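Local atomic coordinates of effector protein Lem4 (lpg1101) (Legionella pneumophila subsp. pneumophila, PDB entry 6CGK), a protein that acts as a membrane-associated protein tyrosine phosphatase injected by the bacterium into host cells, its haloacid dehalogenase (HAD) domain being the part described here. Residues 22-26 and 94-100; 67-71 and 104-110; 136-141 and 166-172. The protein carries 1 engineered substitution. One frame throughout, in Å; residues are numbered along the deposited sequence.

Interaction 1 of 3, residues 22-26 and 94-100; sequences LNFDG and SRNHENY. Engineered in segment 22-26: Asn23 (natural residue Asp). With MG (magnesium ion), chain C; PO4 (phosphate ion), chain B.
Asn96 and Asp25 make the direct polar link across this contact. Asn96 ND2 gives a hydrogen bond to the syn lone pair of Asp25 OD2 (2.9 Å) and a weak one to OD1, the amide and carboxylate planes standing 45° apart. Asn96 OD1 in turn accepts from His97 N in the carbonyl plane, which fixes the rotation of the amide.

The phosphate is a second link. Its O1 is gripped by Asp25 N at 2.9 Å, by the more distant Phe24 N and by Ser94 OG at 2.5 Å; Arg95 N points almost straight at O2 (2.8 Å, 173°). Ser94 OG also takes a bond from Asn96 N, an ST turn. These are the loops after strands 19-23 and 89-93 of a HAD Rossmann-like domain, corresponding to the first two signature motifs of that superfamily; Lys132 also binds the phosphate.

The side chain of the engineered Asn23 (Asp in the natural sequence) is a magnesium ligand, with Asp25 O, phosphate O4, two waters and Asp155 completing the site.

Apolar contact is slight: Phe24 CG lies anti to its backbone nitrogen (chi1 -174°), bringing CE2 within 4.1 Å of Tyr100 CE2, the side chains crossing nearly perpendicularly.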
loop_
_atom_site.group_PDB
_atom_site.type_symbol
_atom_site.label_atom_id
_atom_site.label_comp_id
_atom_site.label_asym_id
_atom_site.label_seq_id
_atom_site.Cartn_x
_atom_site.Cartn_y
_atom_site.Cartn_z
ATOM N N LEU A 22 -2.210 0.114 2.976
ATOM C CA LEU A 22 -0.784 0.159 3.258
ATOM C C LEU A 22 -0.255 1.531 2.883
ATOM O O LEU A 22 -0.454 1.992 1.752
ATOM C CB LEU A 22 -0.027 -0.916 2.483
ATOM C CG LEU A 22 -0.508 -2.373 2.539
ATOM C CD1 LEU A 22 0.321 -3.264 1.633
ATOM C CD2 LEU A 22 -0.477 -2.894 3.974
ATOM N N ASN A 23 0.407 2.175 3.833
ATOM C CA ASN A 23 1.314 3.242 3.503
ATOM C C ASN A 23 2.453 2.686 2.643
ATOM O O ASN A 23 2.721 1.490 2.651
ATOM C CB ASN A 23 1.860 3.852 4.796
ATOM C CG ASN A 23 2.780 4.956 4.551
ATOM O OD1 ASN A 23 3.959 4.862 4.877
ATOM N ND2 ASN A 23 2.264 6.051 3.993
ATOM N N PHE A 24 3.130 3.564 1.895
ATOM C CA PHE A 24 4.238 3.071 1.063
ATOM C C PHE A 24 5.610 3.340 1.678
ATOM O O PHE A 24 6.287 2.402 2.098
ATOM C CB PHE A 24 4.190 3.676 -0.344
ATOM C CG PHE A 24 5.213 3.095 -1.284
ATOM C CD1 PHE A 24 5.009 1.820 -1.829
ATOM C CD2 PHE A 24 6.349 3.804 -1.624
ATOM C CE1 PHE A 24 5.962 1.277 -2.713
ATOM C CE2 PHE A 24 7.312 3.268 -2.501
ATOM C CZ PHE A 24 7.112 1.995 -3.039
ATOM N N ASP A 25 6.035 4.608 1.763
ATOM C CA ASP A 25 7.398 4.888 2.218
ATOM C C ASP A 25 7.528 4.555 3.696
ATOM O O ASP A 25 6.772 5.070 4.531
ATOM C CB ASP A 25 7.757 6.363 2.021
ATOM C CG ASP A 25 7.768 6.764 0.569
ATOM O OD1 ASP A 25 8.526 6.156 -0.201
ATOM O OD2 ASP A 25 7.008 7.682 0.200
ATOM N N GLY A 26 8.491 3.713 4.020
ATOM C CA GLY A 26 8.768 3.348 5.393
ATOM C C GLY A 26 7.963 2.176 5.886
ATOM O O GLY A 26 8.259 1.644 6.966
ATOM N N SER A 94 -0.449 6.955 -0.188
ATOM C CA SER A 94 0.915 7.461 -0.055
ATOM C C SER A 94 0.984 8.908 -0.500
ATOM O O SER A 94 0.324 9.299 -1.464
ATOM C CB SER A 94 1.889 6.615 -0.895
ATOM O OG SER A 94 3.202 7.171 -0.894
ATOM N N ARG A 95 1.853 9.696 0.165
ATOM C CA ARG A 95 2.174 11.035 -0.319
ATOM C C ARG A 95 3.255 11.033 -1.403
ATOM O O ARG A 95 3.645 12.128 -1.851
ATOM C CB ARG A 95 2.679 11.953 0.806
ATOM C CG ARG A 95 1.888 11.968 2.062
ATOM C CD ARG A 95 2.391 13.070 2.984
ATOM N NE ARG A 95 1.611 13.114 4.218
ATOM C CZ ARG A 95 1.881 12.387 5.300
ATOM N NH1 ARG A 95 2.920 11.554 5.306
ATOM N NH2 ARG A 95 1.114 12.499 6.378
ATOM N N ASN A 96 3.733 9.869 -1.808
ATOM C CA ASN A 96 4.732 9.796 -2.866
ATOM C C ASN A 96 4.033 9.759 -4.233
ATOM O O ASN A 96 2.807 9.715 -4.342
ATOM C CB ASN A 96 5.630 8.574 -2.647
ATOM C CG ASN A 96 7.033 8.780 -3.190
ATOM O OD1 ASN A 96 7.212 9.413 -4.223
ATOM N ND2 ASN A 96 8.029 8.310 -2.452
ATOM N N HIS A 97 4.834 9.807 -5.282
ATOM C CA HIS A 97 4.354 9.850 -6.658
ATOM C C HIS A 97 3.898 8.481 -7.120
ATOM O O HIS A 97 4.554 7.475 -6.842
ATOM C CB HIS A 97 5.485 10.284 -7.598
ATOM C CG HIS A 97 6.067 11.618 -7.269
ATOM N ND1 HIS A 97 5.447 12.803 -7.600
ATOM C CD2 HIS A 97 7.222 11.952 -6.646
ATOM C CE1 HIS A 97 6.198 13.815 -7.196
ATOM N NE2 HIS A 97 7.280 13.326 -6.610
ATOM N N GLU A 98 2.794 8.465 -7.877
ATOM C CA GLU A 98 2.272 7.225 -8.435
ATOM C C GLU A 98 3.322 6.483 -9.245
ATOM O O GLU A 98 3.398 5.240 -9.209
ATOM C CB GLU A 98 1.080 7.544 -9.328
ATOM C CG GLU A 98 0.386 6.293 -9.779
ATOM C CD GLU A 98 -0.883 6.591 -10.535
ATOM O OE1 GLU A 98 -1.347 7.751 -10.493
ATOM O OE2 GLU A 98 -1.420 5.665 -11.173
ATOM N N ASN A 99 4.077 7.214 -10.060
ATOM C CA ASN A 99 5.031 6.516 -10.929
ATOM C C ASN A 99 6.235 5.996 -10.161
ATOM O O ASN A 99 6.892 5.033 -10.603
ATOM C CB ASN A 99 5.453 7.431 -12.072
ATOM C CG ASN A 99 4.339 7.586 -13.076
ATOM O OD1 ASN A 99 3.540 6.655 -13.253
ATOM N ND2 ASN A 99 4.245 8.762 -13.711
ATOM N N TYR A 100 6.570 6.608 -9.033
ATOM C CA TYR A 100 7.648 6.040 -8.223
ATOM C C TYR A 100 7.180 4.738 -7.586
ATOM O O TYR A 100 7.918 3.741 -7.552
ATOM C CB TYR A 100 8.076 7.043 -7.157
ATOM C CG TYR A 100 9.223 6.603 -6.275
ATOM C CD1 TYR A 100 10.536 6.593 -6.768
ATOM C CD2 TYR A 100 8.996 6.211 -4.949
ATOM C CE1 TYR A 100 11.600 6.216 -5.951
ATOM C CE2 TYR A 100 10.044 5.841 -4.123
ATOM C CZ TYR A 100 11.354 5.842 -4.637
ATOM O OH TYR A 100 12.420 5.496 -3.830
HETATM MG MG MG C . 5.305 6.171 5.400
HETATM P P PO4 B . 4.192 7.835 2.364
HETATM O O1 PO4 B . 4.066 6.658 1.412
HETATM O O2 PO4 B . 2.888 8.597 2.574
HETATM O O3 PO4 B . 5.225 8.775 1.757
HETATM O O4 PO4 B . 4.764 7.373 3.688
HETATM O O HOH W 1 6.783 7.462 5.987
HETATM O O HOH W 2 3.862 7.280 6.413
#

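Interaction 2 of 3, residues 67-71 and 104-110; sequences KIKIT and LLEFENI
Ile70 places CG1 beside its own nitrogen (chi1 -62°) and extends CD1 from there (chi2 -171°), which drives the methyl onto the last turn of helix 98-107. Glu108 meets it with a chain folded at chi2 (-79°), its CG turned to Ile70 and its carboxylate turned toward the Ile70 carbonyl, which it reaches through water 3.

Ile70 CD1 lies 3.7 Å from Leu104 O, and its side-chain neighbours are Leu104 CB and Leu105 CD2, with Ile110 CD1 slightly farther away at 4.3 Å. Nearer the backbone, Ile70 CB rests 3.9 Å from Glu108 CG, an aliphatic contact made by a charged residue. While Leu104 CB packs on Ile70, its CD2 branch turns the other way and lies 3.8 Å from Ile68 O.

No direct hydrogen bond crosses between the segments. Water 3 bridges them instead, donating to Ile70 O at 2.8 Å and weakly to Glu108 OE1. The other carboxylate oxygen, OE2, is bound by the hydroxyl of Tyr61, which is also bonded to Ile70 N; one tyrosine therefore ties both sides together. Thr71, the residue after Ile70, is the N-cap of helix 72-82.

Where helix 98-107 of the HAD domain ends, Ile110 N bonds to Leu105 O at 3.0 Å and Asn109 N to Glu106 O, with Asn109 at positive phi: a Schellman motif, whose turn brings Ile110 back towards Ile70.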
loop_
_atom_site.group_PDB
_atom_site.type_symbol
_atom_site.label_atom_id
_atom_site.label_comp_id
_atom_site.label_asym_id
_atom_site.label_seq_id
_atom_site.Cartn_x
_atom_site.Cartn_y
_atom_site.Cartn_z
ATOM N N LYS A 67 17.996 0.893 2.215
ATOM C CA LYS A 67 16.849 1.404 2.962
ATOM C C LYS A 67 15.734 1.851 2.036
ATOM O O LYS A 67 14.555 1.815 2.418
ATOM C CB LYS A 67 17.258 2.576 3.863
ATOM C CG LYS A 67 17.380 3.912 3.115
ATOM C CD LYS A 67 17.746 5.112 4.024
ATOM C CE LYS A 67 17.810 6.432 3.211
ATOM N NZ LYS A 67 18.103 7.671 4.009
ATOM N N ILE A 68 16.067 2.304 0.826
ATOM C CA ILE A 68 14.992 2.810 -0.025
ATOM C C ILE A 68 14.227 1.705 -0.729
ATOM O O ILE A 68 13.160 1.973 -1.292
ATOM C CB ILE A 68 15.493 3.805 -1.087
ATOM C CG1 ILE A 68 16.229 3.084 -2.204
ATOM C CG2 ILE A 68 16.345 4.874 -0.438
ATOM C CD1 ILE A 68 16.050 3.750 -3.549
ATOM N N LYS A 69 14.731 0.471 -0.720
ATOM C CA LYS A 69 14.060 -0.579 -1.483
ATOM C C LYS A 69 12.841 -1.146 -0.752
ATOM O O LYS A 69 12.725 -1.089 0.471
ATOM C CB LYS A 69 15.035 -1.708 -1.786
ATOM C CG LYS A 69 16.297 -1.231 -2.521
ATOM C CD LYS A 69 17.313 -2.349 -2.733
ATOM C CE LYS A 69 18.544 -1.854 -3.504
ATOM N NZ LYS A 69 19.424 -3.025 -3.854
ATOM N N ILE A 70 11.936 -1.728 -1.539
ATOM C CA ILE A 70 10.894 -2.590 -0.981
ATOM C C ILE A 70 11.573 -3.702 -0.188
ATOM O O ILE A 70 12.585 -4.272 -0.629
ATOM C CB ILE A 70 10.011 -3.136 -2.112
ATOM C CG1 ILE A 70 9.315 -1.967 -2.811
ATOM C CG2 ILE A 70 8.996 -4.123 -1.579
ATOM C CD1 ILE A 70 8.270 -2.333 -3.802
ATOM N N THR A 71 11.097 -3.943 1.031
ATOM C CA THR A 71 11.828 -4.901 1.836
ATOM C C THR A 71 11.479 -6.295 1.362
ATOM O O THR A 71 10.433 -6.515 0.753
ATOM C CB THR A 71 11.509 -4.780 3.326
ATOM O OG1 THR A 71 10.192 -5.275 3.565
ATOM C CG2 THR A 71 11.628 -3.330 3.800
ATOM N N LEU A 104 8.841 1.004 -8.328
ATOM C CA LEU A 104 9.455 0.097 -7.351
ATOM C C LEU A 104 8.750 -1.261 -7.356
ATOM O O LEU A 104 9.408 -2.306 -7.300
ATOM C CB LEU A 104 9.408 0.704 -5.941
ATOM C CG LEU A 104 10.720 1.476 -5.661
ATOM C CD1 LEU A 104 10.949 2.569 -6.685
ATOM C CD2 LEU A 104 10.717 2.053 -4.253
ATOM N N LEU A 105 7.421 -1.268 -7.411
ATOM C CA LEU A 105 6.717 -2.546 -7.577
ATOM C C LEU A 105 7.230 -3.304 -8.803
ATOM O O LEU A 105 7.487 -4.519 -8.748
ATOM C CB LEU A 105 5.224 -2.283 -7.678
ATOM C CG LEU A 105 4.609 -1.681 -6.399
ATOM C CD1 LEU A 105 3.170 -1.176 -6.645
ATOM C CD2 LEU A 105 4.646 -2.689 -5.243
ATOM N N GLU A 106 7.356 -2.615 -9.938
ATOM C CA GLU A 106 7.848 -3.275 -11.150
ATOM C C GLU A 106 9.277 -3.790 -11.002
ATOM O O GLU A 106 9.605 -4.878 -11.486
ATOM C CB GLU A 106 7.732 -2.326 -12.341
ATOM C CG GLU A 106 6.272 -2.138 -12.746
ATOM C CD GLU A 106 5.999 -0.860 -13.494
ATOM O OE1 GLU A 106 6.958 -0.070 -13.734
ATOM O OE2 GLU A 106 4.808 -0.643 -13.818
ATOM N N PHE A 107 10.161 -2.997 -10.384
ATOM C CA PHE A 107 11.531 -3.429 -10.155
ATOM C C PHE A 107 11.591 -4.724 -9.371
ATOM O O PHE A 107 12.550 -5.483 -9.506
ATOM C CB PHE A 107 12.317 -2.362 -9.364
ATOM C CG PHE A 107 12.487 -1.027 -10.060
ATOM C CD1 PHE A 107 12.440 -0.898 -11.441
ATOM C CD2 PHE A 107 12.690 0.110 -9.290
ATOM C CE1 PHE A 107 12.622 0.372 -12.054
ATOM C CE2 PHE A 107 12.899 1.382 -9.886
ATOM C CZ PHE A 107 12.834 1.506 -11.262
ATOM N N GLU A 108 10.620 -4.948 -8.481
ATOM C CA GLU A 108 10.576 -6.144 -7.660
ATOM C C GLU A 108 9.685 -7.231 -8.255
ATOM O O GLU A 108 9.446 -8.254 -7.600
ATOM C CB GLU A 108 10.083 -5.775 -6.256
ATOM C CG GLU A 108 10.937 -4.703 -5.593
ATOM C CD GLU A 108 12.210 -5.260 -5.021
ATOM O OE1 GLU A 108 12.285 -6.498 -4.935
ATOM O OE2 GLU A 108 13.140 -4.485 -4.665
ATOM N N ASN A 109 9.185 -7.032 -9.475
ATOM C CA ASN A 109 8.374 -8.039 -10.169
ATOM C C ASN A 109 7.111 -8.362 -9.370
ATOM O O ASN A 109 6.674 -9.523 -9.295
ATOM C CB ASN A 109 9.192 -9.299 -10.480
ATOM C CG ASN A 109 8.593 -10.126 -11.612
ATOM O OD1 ASN A 109 7.855 -9.615 -12.461
ATOM N ND2 ASN A 109 8.933 -11.393 -11.643
ATOM N N ILE A 110 6.531 -7.323 -8.783
ATOM C CA ILE A 110 5.241 -7.406 -8.094
ATOM C C ILE A 110 4.159 -6.885 -9.018
ATOM O O ILE A 110 4.224 -5.750 -9.496
ATOM C CB ILE A 110 5.256 -6.600 -6.792
ATOM C CG1 ILE A 110 6.305 -7.164 -5.840
ATOM C CG2 ILE A 110 3.843 -6.631 -6.137
ATOM C CD1 ILE A 110 6.702 -6.172 -4.759
HETATM O O HOH W 3 12.314 -6.789 -1.876
#

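Interaction 3 of 3, residues 136-141 and 166-172; sequences VVSHEE and GLIHTGR
Arg172 and Glu140 form a salt bridge, NH1 to OE1 at 2.7 Å. The oxygen lies only 3° from the guanidinium plane, at its edge, and uses its anti lone pair; the carboxylate plane stands 74° from the guanidinium. The same NH1 also donates to the backbone Glu140 O at 3.0 Å, tilted out of the carbonyl plane, while water 4 accepts from Arg172 NH2 at 2.8 Å and lies near that carbonyl. One arginine thus holds both side chain and backbone near the end of helix 132-140. Glu140 OE2 is taken by Arg150 and the Tyr21 hydroxyl, so several partners fix the buried carboxylate and probably favour its charged form.

Helices 132-140 and 157-169 lie side by side against the parallel sheet of the HAD Rossmann-like domain. The second closes in a Schellman motif with Gly171 at positive phi, and the turn brings Arg172 round to Glu140.

Leu167 CD2 touches Glu140 OE2 at 3.4 Å and Val136 CG1 at 3.8 Å. At Gly166, which has no side chain, the backbones approach to 5.0 Å between the CA atoms of Val137 and Gly166, and Val137 CG2 settles 3.6 Å from Gly166 O. Val137 CG1 meets Thr170 CG2 at 3.9 Å.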
loop_
_atom_site.group_PDB
_atom_site.type_symbol
_atom_site.label_atom_id
_atom_site.label_comp_id
_atom_site.label_asym_id
_atom_site.label_seq_id
_atom_site.Cartn_x
_atom_site.Cartn_y
_atom_site.Cartn_z
ATOM N N VAL A 136 -9.244 7.182 2.838
ATOM C CA VAL A 136 -9.956 6.021 3.369
ATOM C C VAL A 136 -11.456 6.252 3.341
ATOM O O VAL A 136 -12.221 5.352 2.978
ATOM C CB VAL A 136 -9.472 5.674 4.794
ATOM C CG1 VAL A 136 -10.440 4.646 5.438
ATOM C CG2 VAL A 136 -8.015 5.128 4.748
ATOM N N VAL A 137 -11.908 7.447 3.740
ATOM C CA VAL A 137 -13.342 7.712 3.731
ATOM C C VAL A 137 -13.887 7.571 2.319
ATOM O O VAL A 137 -14.908 6.910 2.092
ATOM C CB VAL A 137 -13.643 9.099 4.320
ATOM C CG1 VAL A 137 -15.100 9.464 4.064
ATOM C CG2 VAL A 137 -13.318 9.112 5.814
ATOM N N SER A 138 -13.188 8.156 1.340
ATOM C CA SER A 138 -13.632 8.062 -0.048
ATOM C C SER A 138 -13.653 6.620 -0.524
ATOM O O SER A 138 -14.583 6.205 -1.234
ATOM C CB SER A 138 -12.731 8.887 -0.957
ATOM O OG SER A 138 -12.881 10.275 -0.667
ATOM N N HIS A 139 -12.628 5.847 -0.167
ATOM C CA HIS A 139 -12.608 4.461 -0.616
ATOM C C HIS A 139 -13.746 3.667 0.001
ATOM O O HIS A 139 -14.423 2.901 -0.700
ATOM C CB HIS A 139 -11.286 3.781 -0.299
ATOM C CG HIS A 139 -11.113 2.510 -1.062
ATOM N ND1 HIS A 139 -10.824 2.500 -2.409
ATOM C CD2 HIS A 139 -11.315 1.221 -0.710
ATOM C CE1 HIS A 139 -10.802 1.253 -2.842
ATOM N NE2 HIS A 139 -11.105 0.457 -1.832
ATOM N N GLU A 140 -13.978 3.825 1.309
ATOM C CA GLU A 140 -15.065 3.073 1.944
ATOM C C GLU A 140 -16.418 3.430 1.353
ATOM O O GLU A 140 -17.343 2.602 1.358
ATOM C CB GLU A 140 -15.063 3.317 3.457
ATOM C CG GLU A 140 -13.820 2.735 4.157
ATOM C CD GLU A 140 -13.745 1.199 4.057
ATOM O OE1 GLU A 140 -14.803 0.521 3.972
ATOM O OE2 GLU A 140 -12.617 0.668 4.076
ATOM N N GLU A 141 -16.559 4.640 0.829
ATOM C CA GLU A 141 -17.844 5.072 0.298
ATOM C C GLU A 141 -18.105 4.577 -1.118
ATOM O O GLU A 141 -19.224 4.747 -1.610
ATOM C CB GLU A 141 -17.942 6.596 0.366
ATOM C CG GLU A 141 -18.165 7.081 1.779
ATOM C CD GLU A 141 -18.187 8.598 1.897
ATOM O OE1 GLU A 141 -18.032 9.280 0.867
ATOM O OE2 GLU A 141 -18.343 9.102 3.026
ATOM N N GLY A 166 -10.490 7.432 9.463
ATOM C CA GLY A 166 -11.378 7.318 8.312
ATOM C C GLY A 166 -12.312 6.121 8.372
ATOM O O GLY A 166 -13.487 6.230 8.010
ATOM N N LEU A 167 -11.807 4.953 8.794
ATOM C CA LEU A 167 -12.696 3.806 9.009
ATOM C C LEU A 167 -13.737 4.103 10.073
ATOM O O LEU A 167 -14.906 3.707 9.945
ATOM C CB LEU A 167 -11.919 2.565 9.441
ATOM C CG LEU A 167 -10.975 1.915 8.459
ATOM C CD1 LEU A 167 -10.364 0.696 9.140
ATOM C CD2 LEU A 167 -11.715 1.534 7.196
ATOM N N ILE A 168 -13.321 4.733 11.169
ATOM C CA ILE A 168 -14.282 5.043 12.226
ATOM C C ILE A 168 -15.369 5.957 11.685
ATOM O O ILE A 168 -16.565 5.737 11.908
ATOM C CB ILE A 168 -13.574 5.667 13.439
ATOM C CG1 ILE A 168 -12.398 4.794 13.882
ATOM C CG2 ILE A 168 -14.575 5.884 14.582
ATOM C CD1 ILE A 168 -11.730 5.298 15.138
ATOM N N HIS A 169 -14.966 7.010 10.970
ATOM C CA HIS A 169 -15.945 7.972 10.474
ATOM C C HIS A 169 -16.994 7.311 9.596
ATOM O O HIS A 169 -18.142 7.772 9.562
ATOM C CB HIS A 169 -15.250 9.086 9.693
ATOM C CG HIS A 169 -16.195 10.035 9.018
ATOM N ND1 HIS A 169 -16.866 11.028 9.699
ATOM C CD2 HIS A 169 -16.584 10.140 7.725
ATOM C CE1 HIS A 169 -17.626 11.705 8.856
ATOM N NE2 HIS A 169 -17.466 11.192 7.649
ATOM N N THR A 170 -16.630 6.236 8.890
ATOM C CA THR A 170 -17.535 5.551 7.979
ATOM C C THR A 170 -18.206 4.343 8.599
ATOM O O THR A 170 -18.896 3.615 7.888
ATOM C CB THR A 170 -16.816 5.106 6.696
ATOM O OG1 THR A 170 -15.648 4.328 7.009
ATOM C CG2 THR A 170 -16.479 6.314 5.841
ATOM N N GLY A 171 -18.018 4.111 9.896
ATOM C CA GLY A 171 -18.599 2.950 10.536
ATOM C C GLY A 171 -18.060 1.633 10.036
ATOM O O GLY A 171 -18.777 0.627 10.074
ATOM N N ARG A 172 -16.794 1.609 9.598
ATOM C CA ARG A 172 -16.165 0.448 8.981
ATOM C C ARG A 172 -15.000 -0.078 9.813
ATOM O O ARG A 172 -14.040 -0.629 9.273
ATOM C CB ARG A 172 -15.694 0.790 7.571
ATOM C CG ARG A 172 -16.834 0.965 6.594
ATOM C CD ARG A 172 -17.337 -0.416 6.069
ATOM N NE ARG A 172 -18.583 -0.221 5.328
ATOM C CZ ARG A 172 -18.621 0.215 4.069
ATOM N NH1 ARG A 172 -17.496 0.491 3.431
ATOM N NH2 ARG A 172 -19.783 0.421 3.463
HETATM O O HOH W 4 -19.952 1.471 0.854
HETATM O O HOH W 5 -18.332 11.489 4.378
#

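Overall arrangement
Interactions 1 and 2 are neighbours, their centres about 12 Å apart. Both use helix 98-107, the first at its start and the second at its end, and they touch through Phe24 on Leu104 and Tyr100 on Ile68. Along the chain their segments alternate, so the two contacts interlock the 22-26 loop, the 67-71 loop and this helix beside the magnesium and phosphate site. Interaction 3 follows both along the chain. Its centre is about 20 Å from interaction 1 and about 29 Å from interaction 2, across the chain's centre from the latter, and it pairs helices 132-140 and 157-169. The parallel sheet connects these regions: strand 19-23 leads into interaction 1 and packs against side chains of interaction 3.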